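Local coordinates for protein aminoglycoside phosphotransferase (PDB 6EF6) that phosphorylates (S)-1-amino-2-propanol as the kinase of the mycobacterial aminoacetone utilization microcompartment, at residues A[270-275]-A[279-284]; A[173-178]-A[184-189]; A[216-221]-A[297-302]; A[34-37]-A[41-44]. One frame throughout, in Å; residues are numbered along the deposited sequence.

Contact 1. Residues A[270-275]-A[279-284]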
loop_
_atom_site.group_PDB
_atom_site.type_symbol
_atom_site.label_atom_id
_atom_site.label_comp_id
_atom_site.label_asym_id
_atom_site.label_seq_id
_atom_site.Cartn_x
_atom_site.Cartn_y
_atom_site.Cartn_z
ATOM N N SER A 270 8.727 1.565 2.591
ATOM C CA SER A 270 8.243 2.877 2.159
ATOM C C SER A 270 8.777 3.957 3.071
ATOM O O SER A 270 8.592 3.905 4.306
ATOM C CB SER A 270 6.722 2.950 2.219
ATOM O OG SER A 270 6.105 2.098 1.272
ATOM N N PHE A 271 9.383 4.979 2.455
ATOM C CA PHE A 271 9.896 6.194 3.121
ATOM C C PHE A 271 11.192 5.997 3.921
ATOM O O PHE A 271 11.789 6.992 4.366
ATOM C CB PHE A 271 8.855 6.890 4.005
ATOM C CG PHE A 271 7.663 7.360 3.241
ATOM C CD1 PHE A 271 7.754 8.382 2.315
ATOM C CD2 PHE A 271 6.430 6.718 3.397
ATOM C CE1 PHE A 271 6.650 8.827 1.587
ATOM C CE2 PHE A 271 5.328 7.161 2.661
ATOM C CZ PHE A 271 5.442 8.170 1.771
ATOM N N ILE A 272 11.636 4.764 4.077
ATOM C CA ILE A 272 12.781 4.383 4.887
ATOM C C ILE A 272 13.814 3.618 4.055
ATOM O O ILE A 272 14.679 2.942 4.612
ATOM C CB ILE A 272 12.381 3.650 6.200
ATOM C CG1 ILE A 272 11.578 2.376 5.929
ATOM C CG2 ILE A 272 11.619 4.564 7.116
ATOM C CD1 ILE A 272 11.262 1.557 7.217
ATOM N N GLU A 273 13.720 3.744 2.724
ATOM C CA GLU A 273 14.558 2.992 1.794
ATOM C C GLU A 273 16.030 3.303 1.961
ATOM O O GLU A 273 16.880 2.495 1.586
ATOM C CB GLU A 273 14.121 3.247 0.336
ATOM C CG GLU A 273 12.641 3.006 0.063
ATOM C CD GLU A 273 11.684 4.180 0.289
ATOM O OE1 GLU A 273 12.127 5.219 0.849
ATOM O OE2 GLU A 273 10.522 4.026 -0.060
ATOM N N HIS A 274 16.364 4.510 2.419
ATOM C CA HIS A 274 17.728 5.009 2.576
ATOM C C HIS A 274 18.352 4.640 3.917
ATOM O O HIS A 274 19.502 4.996 4.196
ATOM C CB HIS A 274 17.674 6.544 2.410
ATOM C CG HIS A 274 16.782 7.185 3.443
ATOM N ND1 HIS A 274 15.397 7.093 3.433
ATOM C CD2 HIS A 274 17.103 7.814 4.603
ATOM C CE1 HIS A 274 14.910 7.699 4.499
ATOM N NE2 HIS A 274 15.925 8.130 5.235
ATOM N N ASP A 275 17.642 3.924 4.760
ATOM C CA ASP A 275 18.199 3.608 6.053
ATOM C C ASP A 275 19.347 2.597 5.906
ATOM O O ASP A 275 19.208 1.613 5.160
ATOM C CB ASP A 275 17.083 3.020 6.941
ATOM C CG ASP A 275 17.480 2.922 8.373
ATOM O OD1 ASP A 275 18.339 2.065 8.757
ATOM O OD2 ASP A 275 16.936 3.705 9.214
ATOM N N GLY A 279 19.710 -3.743 4.471
ATOM C CA GLY A 279 20.146 -5.114 4.219
ATOM C C GLY A 279 19.680 -6.088 5.291
ATOM O O GLY A 279 19.287 -7.217 4.965
ATOM N N GLU A 280 19.706 -5.677 6.547
ATOM C CA GLU A 280 19.204 -6.514 7.633
ATOM C C GLU A 280 17.704 -6.704 7.523
ATOM O O GLU A 280 17.182 -7.814 7.687
ATOM C CB GLU A 280 19.532 -5.837 8.973
ATOM C CG GLU A 280 18.905 -6.529 10.248
ATOM C CD GLU A 280 18.699 -5.575 11.462
ATOM O OE1 GLU A 280 19.659 -4.850 11.815
ATOM O OE2 GLU A 280 17.574 -5.529 12.051
ATOM N N TRP A 281 16.973 -5.624 7.240
ATOM C CA TRP A 281 15.537 -5.704 7.080
ATOM C C TRP A 281 15.173 -6.637 5.944
ATOM O O TRP A 281 14.228 -7.450 6.044
ATOM C CB TRP A 281 14.992 -4.310 6.795
ATOM C CG TRP A 281 15.167 -3.337 7.946
ATOM C CD1 TRP A 281 15.390 -3.624 9.259
ATOM C CD2 TRP A 281 15.037 -1.916 7.872
ATOM N NE1 TRP A 281 15.422 -2.469 9.996
ATOM C CE2 TRP A 281 15.191 -1.410 9.164
ATOM C CE3 TRP A 281 14.771 -1.045 6.823
ATOM C CZ2 TRP A 281 15.154 -0.034 9.454
ATOM C CZ3 TRP A 281 14.735 0.326 7.107
ATOM C CH2 TRP A 281 14.891 0.791 8.418
ATOM N N GLN A 282 15.898 -6.537 4.826
ATOM C CA GLN A 282 15.661 -7.441 3.710
ATOM C C GLN A 282 15.866 -8.897 4.141
ATOM O O GLN A 282 15.039 -9.762 3.808
ATOM C CB GLN A 282 16.591 -7.082 2.555
ATOM C CG GLN A 282 16.294 -7.912 1.312
ATOM C CD GLN A 282 17.162 -7.605 0.114
ATOM O OE1 GLN A 282 17.823 -8.497 -0.441
ATOM N NE2 GLN A 282 17.125 -6.399 -0.298
ATOM N N GLU A 283 16.964 -9.202 4.809
ATOM C CA GLU A 283 17.219 -10.589 5.197
ATOM C C GLU A 283 16.117 -11.097 6.126
ATOM O O GLU A 283 15.687 -12.239 5.989
ATOM C CB GLU A 283 18.591 -10.758 5.847
ATOM C CG GLU A 283 19.719 -10.524 4.848
ATOM C CD GLU A 283 21.117 -10.995 5.300
ATOM O OE1 GLU A 283 21.232 -11.887 6.160
ATOM O OE2 GLU A 283 22.118 -10.466 4.763
ATOM N N SER A 284 15.610 -10.263 7.027
ATOM C CA SER A 284 14.546 -10.700 7.918
ATOM C C SER A 284 13.275 -10.954 7.133
ATOM O O SER A 284 12.597 -11.967 7.327
ATOM C CB SER A 284 14.320 -9.643 9.000
ATOM O OG SER A 284 15.464 -9.466 9.799
#

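Contact 2. Residues A[173-178]-A[184-189]. With JFN ((2R)-1-methoxypropan-2-amine), chain C.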
loop_
_atom_site.group_PDB
_atom_site.type_symbol
_atom_site.label_atom_id
_atom_site.label_comp_id
_atom_site.label_asym_id
_atom_site.label_seq_id
_atom_site.Cartn_x
_atom_site.Cartn_y
_atom_site.Cartn_z
ATOM N N PHE A 173 -6.860 -1.652 -11.156
ATOM C CA PHE A 173 -5.803 -1.008 -11.923
ATOM C C PHE A 173 -4.468 -1.725 -11.763
ATOM O O PHE A 173 -4.341 -2.725 -11.041
ATOM C CB PHE A 173 -5.754 0.499 -11.638
ATOM C CG PHE A 173 -5.490 0.910 -10.186
ATOM C CD1 PHE A 173 -4.952 0.053 -9.229
ATOM C CD2 PHE A 173 -5.785 2.210 -9.781
ATOM C CE1 PHE A 173 -4.726 0.482 -7.941
ATOM C CE2 PHE A 173 -5.510 2.632 -8.466
ATOM C CZ PHE A 173 -4.997 1.780 -7.571
ATOM N N SER A 174 -3.474 -1.255 -12.517
ATOM C CA SER A 174 -2.166 -1.902 -12.612
ATOM C C SER A 174 -1.035 -0.991 -12.145
ATOM O O SER A 174 -1.079 0.242 -12.344
ATOM C CB SER A 174 -1.851 -2.315 -14.043
ATOM O OG SER A 174 -2.809 -3.281 -14.478
ATOM N N TRP A 175 -0.032 -1.615 -11.530
ATOM C CA TRP A 175 1.202 -0.966 -11.144
ATOM C C TRP A 175 2.264 -1.498 -12.089
ATOM O O TRP A 175 3.279 -2.030 -11.661
ATOM C CB TRP A 175 1.542 -1.231 -9.675
ATOM C CG TRP A 175 0.527 -0.660 -8.759
ATOM C CD1 TRP A 175 -0.495 -1.327 -8.082
ATOM C CD2 TRP A 175 0.393 0.724 -8.373
ATOM N NE1 TRP A 175 -1.235 -0.444 -7.354
ATOM C CE2 TRP A 175 -0.738 0.815 -7.518
ATOM C CE3 TRP A 175 1.095 1.909 -8.690
ATOM C CZ2 TRP A 175 -1.150 2.004 -6.969
ATOM C CZ3 TRP A 175 0.644 3.111 -8.156
ATOM C CH2 TRP A 175 -0.444 3.145 -7.285
ATOM N N ASP A 176 2.024 -1.331 -13.386
ATOM C CA ASP A 176 2.989 -1.691 -14.418
ATOM C C ASP A 176 3.875 -0.505 -14.748
ATOM O O ASP A 176 3.757 0.545 -14.126
ATOM C CB ASP A 176 2.273 -2.253 -15.647
ATOM C CG ASP A 176 1.229 -1.319 -16.245
ATOM O OD1 ASP A 176 1.102 -0.197 -15.770
ATOM O OD2 ASP A 176 0.577 -1.744 -17.216
ATOM N N TRP A 177 4.791 -0.663 -15.716
ATOM C CA TRP A 177 5.694 0.457 -16.007
ATOM C C TRP A 177 4.903 1.697 -16.398
ATOM O O TRP A 177 5.137 2.787 -15.847
ATOM C CB TRP A 177 6.672 0.107 -17.128
ATOM C CG TRP A 177 7.634 1.225 -17.363
ATOM C CD1 TRP A 177 7.568 2.160 -18.356
ATOM C CD2 TRP A 177 8.800 1.481 -16.598
ATOM N NE1 TRP A 177 8.646 3.035 -18.197
ATOM C CE2 TRP A 177 9.416 2.614 -17.150
ATOM C CE3 TRP A 177 9.379 0.865 -15.503
ATOM C CZ2 TRP A 177 10.595 3.162 -16.581
ATOM C CZ3 TRP A 177 10.544 1.386 -14.975
ATOM C CH2 TRP A 177 11.140 2.521 -15.537
ATOM N N GLU A 178 3.979 1.545 -17.329
ATOM C CA GLU A 178 3.167 2.653 -17.831
ATOM C C GLU A 178 2.554 3.481 -16.701
ATOM O O GLU A 178 2.564 4.720 -16.746
ATOM C CB GLU A 178 2.071 2.105 -18.744
ATOM C CG GLU A 178 1.094 3.235 -19.164
ATOM C CD GLU A 178 0.067 2.824 -20.172
ATOM O OE1 GLU A 178 0.102 1.661 -20.621
ATOM O OE2 GLU A 178 -0.794 3.684 -20.476
ATOM N N THR A 184 1.562 7.100 -18.260
ATOM C CA THR A 184 0.335 7.376 -17.519
ATOM C C THR A 184 0.597 7.221 -16.013
ATOM O O THR A 184 -0.025 6.400 -15.337
ATOM C CB THR A 184 -0.770 6.435 -18.011
ATOM O OG1 THR A 184 -0.822 6.461 -19.453
ATOM C CG2 THR A 184 -2.115 6.890 -17.457
ATOM N N PRO A 185 1.505 8.024 -15.442
ATOM C CA PRO A 185 1.954 7.813 -14.044
ATOM C C PRO A 185 0.867 8.196 -13.050
ATOM O O PRO A 185 0.429 9.343 -13.002
ATOM C CB PRO A 185 3.169 8.747 -13.924
ATOM C CG PRO A 185 2.890 9.827 -14.947
ATOM C CD PRO A 185 2.166 9.190 -16.064
ATOM N N ARG A 186 0.469 7.246 -12.204
ATOM C CA ARG A 186 -0.716 7.468 -11.370
ATOM C C ARG A 186 -0.475 8.529 -10.313
ATOM O O ARG A 186 -1.430 9.253 -9.962
ATOM C CB ARG A 186 -1.059 6.143 -10.692
ATOM C CG ARG A 186 -2.353 6.218 -9.865
ATOM C CD ARG A 186 -2.918 4.814 -9.583
ATOM N NE ARG A 186 -3.249 4.071 -10.809
ATOM C CZ ARG A 186 -2.632 2.976 -11.232
ATOM N NH1 ARG A 186 -1.665 2.395 -10.552
ATOM N NH2 ARG A 186 -3.011 2.475 -12.379
ATOM N N TRP A 187 0.758 8.645 -9.811
ATOM C CA TRP A 187 1.085 9.631 -8.789
ATOM C C TRP A 187 1.909 10.781 -9.356
ATOM O O TRP A 187 2.524 11.542 -8.596
ATOM C CB TRP A 187 1.767 8.954 -7.610
ATOM C CG TRP A 187 0.896 7.961 -6.852
ATOM C CD1 TRP A 187 -0.473 7.849 -6.879
ATOM C CD2 TRP A 187 1.367 6.980 -5.940
ATOM N NE1 TRP A 187 -0.870 6.822 -6.032
ATOM C CE2 TRP A 187 0.231 6.304 -5.424
ATOM C CE3 TRP A 187 2.630 6.622 -5.472
ATOM C CZ2 TRP A 187 0.339 5.276 -4.526
ATOM C CZ3 TRP A 187 2.736 5.609 -4.562
ATOM C CH2 TRP A 187 1.579 4.934 -4.105
ATOM N N GLY A 188 1.865 10.954 -10.662
ATOM C CA GLY A 188 2.598 12.031 -11.312
ATOM C C GLY A 188 4.051 11.655 -11.572
ATOM O O GLY A 188 4.487 10.536 -11.388
ATOM N N ARG A 189 4.812 12.658 -12.010
ATOM C CA ARG A 189 6.208 12.461 -12.408
ATOM C C ARG A 189 7.141 12.768 -11.248
ATOM O O ARG A 189 7.085 13.878 -10.699
ATOM C CB ARG A 189 6.549 13.408 -13.565
ATOM C CG ARG A 189 5.841 13.060 -14.895
ATOM C CD ARG A 189 6.088 14.036 -16.061
ATOM N NE ARG A 189 7.484 14.393 -16.356
ATOM C CZ ARG A 189 8.336 13.666 -17.074
ATOM N NH1 ARG A 189 7.973 12.489 -17.595
ATOM N NH2 ARG A 189 9.559 14.138 -17.267
HETATM C C07 JFN C . 1.252 8.426 2.741
HETATM C C08 JFN C . 1.019 6.869 -0.613
HETATM C C09 JFN C . 1.336 7.090 0.860
HETATM C C15 JFN C . 1.303 5.420 -0.969
HETATM N N04 JFN C . -0.391 7.068 -0.863
HETATM O O02 JFN C . 1.267 8.394 1.333
#

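Contact 3. Residues A[216-221]-A[297-302]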
loop_
_atom_site.group_PDB
_atom_site.type_symbol
_atom_site.label_atom_id
_atom_site.label_comp_id
_atom_site.label_asym_id
_atom_site.label_seq_id
_atom_site.Cartn_x
_atom_site.Cartn_y
_atom_site.Cartn_z
ATOM N N GLU A 216 12.175 -5.310 -17.896
ATOM C CA GLU A 216 11.866 -5.930 -19.172
ATOM C C GLU A 216 12.439 -7.329 -19.241
ATOM O O GLU A 216 11.806 -8.239 -19.795
ATOM C CB GLU A 216 12.396 -5.068 -20.315
ATOM C CG GLU A 216 11.545 -3.833 -20.558
ATOM C CD GLU A 216 12.077 -2.966 -21.698
ATOM O OE1 GLU A 216 13.263 -3.126 -22.086
ATOM O OE2 GLU A 216 11.299 -2.123 -22.194
ATOM N N GLU A 217 13.656 -7.526 -18.732
ATOM C CA GLU A 217 14.277 -8.839 -18.743
ATOM C C GLU A 217 13.572 -9.802 -17.774
ATOM O O GLU A 217 13.349 -10.982 -18.102
ATOM C CB GLU A 217 15.749 -8.676 -18.389
ATOM C CG GLU A 217 16.623 -9.937 -18.227
ATOM C CD GLU A 217 18.049 -9.572 -17.763
ATOM O OE1 GLU A 217 18.202 -8.893 -16.715
ATOM O OE2 GLU A 217 19.023 -9.921 -18.465
ATOM N N TYR A 218 13.228 -9.313 -16.584
ATOM C CA TYR A 218 12.512 -10.095 -15.568
ATOM C C TYR A 218 11.156 -10.541 -16.086
ATOM O O TYR A 218 10.735 -11.671 -15.856
ATOM C CB TYR A 218 12.392 -9.216 -14.332
ATOM C CG TYR A 218 11.829 -9.825 -13.081
ATOM C CD1 TYR A 218 12.459 -10.882 -12.460
ATOM C CD2 TYR A 218 10.697 -9.287 -12.486
ATOM C CE1 TYR A 218 11.993 -11.367 -11.260
ATOM C CE2 TYR A 218 10.225 -9.799 -11.279
ATOM C CZ TYR A 218 10.886 -10.810 -10.696
ATOM O OH TYR A 218 10.350 -11.247 -9.481
ATOM N N GLY A 219 10.499 -9.682 -16.857
ATOM C CA GLY A 219 9.248 -9.955 -17.462
ATOM C C GLY A 219 8.080 -9.862 -16.514
ATOM O O GLY A 219 8.213 -9.476 -15.351
ATOM N N SER A 220 6.933 -10.246 -17.008
ATOM C CA SER A 220 5.707 -10.200 -16.247
ATOM C C SER A 220 4.949 -11.498 -16.365
ATOM O O SER A 220 3.721 -11.529 -16.420
ATOM C CB SER A 220 4.872 -8.992 -16.636
ATOM O OG SER A 220 4.652 -9.009 -18.037
ATOM N N GLY A 221 5.666 -12.624 -16.322
ATOM C CA GLY A 221 5.047 -13.926 -16.371
ATOM C C GLY A 221 4.274 -14.223 -15.101
ATOM O O GLY A 221 4.370 -13.504 -14.098
ATOM N N ALA A 297 16.384 -17.143 -6.304
ATOM C CA ALA A 297 17.512 -16.227 -6.428
ATOM C C ALA A 297 17.220 -15.100 -7.391
ATOM O O ALA A 297 17.591 -13.950 -7.131
ATOM C CB ALA A 297 18.784 -16.980 -6.824
ATOM N N ALA A 298 16.567 -15.374 -8.514
ATOM C CA ALA A 298 16.372 -14.314 -9.492
ATOM C C ALA A 298 15.412 -13.264 -8.981
ATOM O O ALA A 298 15.545 -12.078 -9.308
ATOM C CB ALA A 298 15.855 -14.904 -10.785
ATOM N N ASP A 299 14.445 -13.663 -8.162
ATOM C CA ASP A 299 13.566 -12.719 -7.500
ATOM C C ASP A 299 14.271 -11.957 -6.398
ATOM O O ASP A 299 14.114 -10.723 -6.275
ATOM C CB ASP A 299 12.307 -13.396 -7.022
ATOM C CG ASP A 299 11.719 -14.209 -8.123
ATOM O OD1 ASP A 299 12.070 -15.404 -8.282
ATOM O OD2 ASP A 299 11.094 -13.657 -9.009
ATOM N N GLU A 300 15.075 -12.648 -5.590
ATOM C CA GLU A 300 15.855 -11.971 -4.568
ATOM C C GLU A 300 16.766 -10.924 -5.176
ATOM O O GLU A 300 16.905 -9.808 -4.641
ATOM C CB GLU A 300 16.653 -13.020 -3.777
ATOM C CG GLU A 300 17.341 -12.430 -2.561
ATOM C CD GLU A 300 18.250 -13.427 -1.853
ATOM O OE1 GLU A 300 18.201 -14.632 -2.168
ATOM O OE2 GLU A 300 19.057 -12.964 -1.040
ATOM N N ALA A 301 17.317 -11.192 -6.338
ATOM C CA ALA A 301 18.181 -10.270 -7.055
ATOM C C ALA A 301 17.433 -9.072 -7.605
ATOM O O ALA A 301 18.104 -8.063 -7.903
ATOM C CB ALA A 301 18.899 -11.012 -8.194
ATOM N N MET A 302 16.107 -9.087 -7.623
ATOM C CA MET A 302 15.310 -7.951 -8.041
ATOM C C MET A 302 14.809 -7.119 -6.873
ATOM O O MET A 302 14.182 -6.086 -7.065
ATOM C CB MET A 302 14.127 -8.401 -8.911
ATOM C CG MET A 302 14.529 -8.764 -10.303
ATOM S SD MET A 302 15.145 -7.396 -11.310
ATOM C CE MET A 302 13.633 -6.543 -11.617
#

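Contact 4. Residues A[34-37]-A[41-44]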
loop_
_atom_site.group_PDB
_atom_site.type_symbol
_atom_site.label_atom_id
_atom_site.label_comp_id
_atom_site.label_asym_id
_atom_site.label_seq_id
_atom_site.Cartn_x
_atom_site.Cartn_y
_atom_site.Cartn_z
ATOM N N ALA A 34 -22.960 9.161 5.990
ATOM C CA ALA A 34 -22.923 7.725 5.756
ATOM C C ALA A 34 -23.501 6.944 6.923
ATOM O O ALA A 34 -24.035 5.844 6.726
ATOM C CB ALA A 34 -21.482 7.270 5.476
ATOM N N LEU A 35 -23.380 7.463 8.140
ATOM C CA LEU A 35 -23.895 6.755 9.309
ATOM C C LEU A 35 -25.370 6.433 9.177
ATOM O O LEU A 35 -25.833 5.425 9.720
ATOM C CB LEU A 35 -23.633 7.552 10.584
ATOM C CG LEU A 35 -22.158 7.636 10.995
ATOM C CD1 LEU A 35 -22.032 8.463 12.259
ATOM C CD2 LEU A 35 -21.543 6.256 11.193
ATOM N N THR A 36 -26.140 7.264 8.486
ATOM C CA THR A 36 -27.565 6.967 8.430
ATOM C C THR A 36 -27.840 5.675 7.672
ATOM O O THR A 36 -28.954 5.144 7.776
ATOM C CB THR A 36 -28.362 8.119 7.813
ATOM O OG1 THR A 36 -28.026 8.232 6.432
ATOM C CG2 THR A 36 -28.031 9.411 8.494
ATOM N N HIS A 37 -26.872 5.172 6.908
ATOM C CA HIS A 37 -27.065 3.950 6.126
ATOM C C HIS A 37 -26.704 2.683 6.885
ATOM O O HIS A 37 -26.847 1.589 6.343
ATOM C CB HIS A 37 -26.280 4.039 4.819
ATOM C CG HIS A 37 -26.817 5.082 3.907
ATOM N ND1 HIS A 37 -26.469 6.412 4.020
ATOM C CD2 HIS A 37 -27.732 5.015 2.913
ATOM C CE1 HIS A 37 -27.131 7.113 3.118
ATOM N NE2 HIS A 37 -27.912 6.292 2.439
ATOM N N SER A 41 -25.802 4.084 15.546
ATOM C CA SER A 41 -26.514 5.344 15.744
ATOM C C SER A 41 -25.954 6.446 14.847
ATOM O O SER A 41 -24.740 6.554 14.636
ATOM C CB SER A 41 -26.415 5.763 17.209
ATOM O OG SER A 41 -26.772 7.114 17.370
ATOM N N ASP A 42 -26.861 7.270 14.315
ATOM C CA ASP A 42 -26.474 8.401 13.481
ATOM C C ASP A 42 -25.701 9.450 14.276
ATOM O O ASP A 42 -24.969 10.253 13.681
ATOM C CB ASP A 42 -27.721 9.068 12.884
ATOM C CG ASP A 42 -28.538 8.146 11.986
ATOM O OD1 ASP A 42 -28.101 7.025 11.645
ATOM O OD2 ASP A 42 -29.652 8.564 11.615
ATOM N N ASN A 43 -25.834 9.452 15.600
ATOM C CA ASN A 43 -25.081 10.355 16.465
ATOM C C ASN A 43 -23.864 9.690 17.106
ATOM O O ASN A 43 -23.344 10.197 18.108
ATOM C CB ASN A 43 -26.008 10.955 17.519
ATOM C CG ASN A 43 -26.761 12.159 16.992
ATOM O OD1 ASN A 43 -27.972 12.101 16.772
ATOM N ND2 ASN A 43 -26.038 13.260 16.769
ATOM N N ALA A 44 -23.395 8.580 16.540
ATOM C CA ALA A 44 -22.193 7.915 17.027
ATOM C C ALA A 44 -21.021 8.881 16.957
ATOM O O ALA A 44 -20.981 9.785 16.118
ATOM C CB ALA A 44 -21.870 6.689 16.172
#

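Contact 1. Residues A[270-275]-A[279-284]
W281 reaches back from its helix and meets D275 and I272 with the far corner of its six-membered ring. CH2 of W281 lies 3.4 Å from CG of D275, and the neighbouring CZ3 is 3.6 Å from CB of the same aspartate. The carboxylate plane stands 37° from that of the indole, neither flat on it nor square to it. From the other residue come two kinds of atom. The carbonyl O of I272 lies close to the indole plane, at the ring edge, 3.6 Å from CZ3 of W281, while the methyl CD1 of I272 sits 3.7 Å from that same carbon. With chi1 at 59°, I272 holds CG1 between its own backbone N and carbonyl carbon, and the extended remainder of the branch lays CD1 beside the indole.

No hydrogen bond joins the two segments; they meet by packing alone. The loop that carries the contact links helix 263-268 to helix 278-290 and includes a type I beta turn from I272 to D275, closed by the bond from D275 N to I272 O at 3.1 Å. That carbonyl therefore serves the turn and touches the indole as well. D275 itself precedes the turn into helix 278-290 and caps a backbone N there, and its OD1 also forms a salt bridge with R277.

Further out, F147 stacks on the W281 ring, and L144 touches both I272 and W281. Within the turn, E273 OE1 pairs with R311 and Y334, and its OE2 accepts a weak bond from F271 N.

Contact 2. Residues A[173-178]-A[184-189]
An extended start to the R186 side chain, followed by a bend at chi3 (-60°), places its guanidinium between F173 and W175. F173 lays its ring flat against one face of that group: the planes are 25° apart and the centres 3.9 Å, a stacked cation-pi pair. Against W175 the same guanidinium stands nearly upright, its plane at 87° to the indole, with NH1 of R186 over the face of the six-membered ring and 3.4 Å from CE3 of W175, a second cation-pi contact.

Both terminal nitrogens close on one carbonyl, S174 O, at 2.9 Å from NH1 and 3.0 Å from NH2 of R186. They approach from the same face of the carbonyl, while the oxygen lies in the guanidinium plane. W175 in turn directs its edge at the face of W187, with W175 CH2 3.6 Å from W187 CZ2, and W187 touches the bound methoxypropanamine through CH2, 3.2 Å from C15 of the ligand. At the other end T184 OG1 donates to the anti lone pair of E178 OE2 and T184 N to E178 O.

Two bonds and two aromatic rings fix the rotation of the arginine head, whose positive charge probably polarises the S174 carbonyl; W175 then connects this cluster to the ligand-pocket tryptophan.

Contact 3. Residues A[216-221]-A[297-302]
A298 makes the first approach to Y218, and a loose one: its carbonyl O is 4.1 Å from CE1 of the tyrosine. D299 follows with the polar bond of the contact. Y218 OH donates to D299 OD2 at 2.6 Å, a short bond that uses the lone pair of OD2 facing away from the other carboxylate oxygen. This oxygen lies near the plane of the phenol ring, at its edge, whereas the carboxylate as a whole is turned 69° to the ring. R224 makes a long, weak ion pair with the same OD2, which would probably add to the stability of the charged carboxylate.

M302 comes next across the ring, three residues on, and its own N bonds back to D299 O at 2.9 Å. It covers one face of Y218: CG is 3.7 Å from CD1 of the tyrosine and forms a CH-pi contact, offset toward the rim. Bends at chi2 (-66°) and chi3 (-73°) fold the thioether back over the ring, bringing CE of M302 to 4.0 Å from CB of Y218. The sulfur SD is farther, 4.8 Å from the ring centroid.

Y218 is the last helical residue of 198-218, and G219, with positive phi, turns the chain out of it. The buried tyrosine thus ties that helix end to D299 of the short helix 297-300 by a hydrogen bond, and to M302, just ahead of helix 303-320, by a Met-aromatic contact.

Contact 4. Residues A[34-37]-A[41-44]
An ST turn begun by S41 overlaps the type I beta turn S41 to A44, just before strand 45-48, and this turn packs against the end of helix 28-35. S41 OG accepts from N43 N at 3.1 Å, and S41 O accepts from A44 N at the same distance, so both oxygens of S41 brace the turn. L35 supplies the apolar side of the contact: its CD1 methyl lies 3.7 Å from D42 O and 4.3 Å from the CB of A44. The leucine holds CG anti to its carbonyl carbon (chi1 -69°), with chi2 extended, which carries CD1 out to the turn.

On the polar side D42 sets its side chain across T36, at about a right angle. D42 OD1 is 3.3 Å from T36 CA, and D42 OD2 is 3.6 Å from the CG2 methyl of T36, both of them oxygen-to-carbon packing contacts. L35 O and D42 OD1, both acceptors, are 3.4 Å apart and make no hydrogen bond. The hydroxyl of T36 hydrogen-bonds to Q33 O of helix 28-35.

On the helix side, H37 shares a backbone bond with R106. The turn packs on the antiparallel sheet: S41 N bonds to D61 OD2, and A44 rests on V59 and D61 of strand 55-61.

Contact 3 is the buried one, contacts 1 and 2 are partly buried, and contact 4 lies at the surface. The centres of the first three are 19 to 24 Å apart, in a largely helical part of the fold, whereas contact 4 sits beside the five-stranded sheet, with its centre 36 to 49 Å from theirs. Helix 303-320 is shared ground for contacts 1 and 2, which both place side chains against it. Their chemistry differs: contact 2 combines a gripped cation with aromatic rings beside the ligand, contact 3 has one short tyrosine-aspartate bond plus a methionine on the tyrosine's ring face, and contacts 1 and 4 join their segments without any hydrogen bond across, each with a type I turn in one segment, as in contact 2.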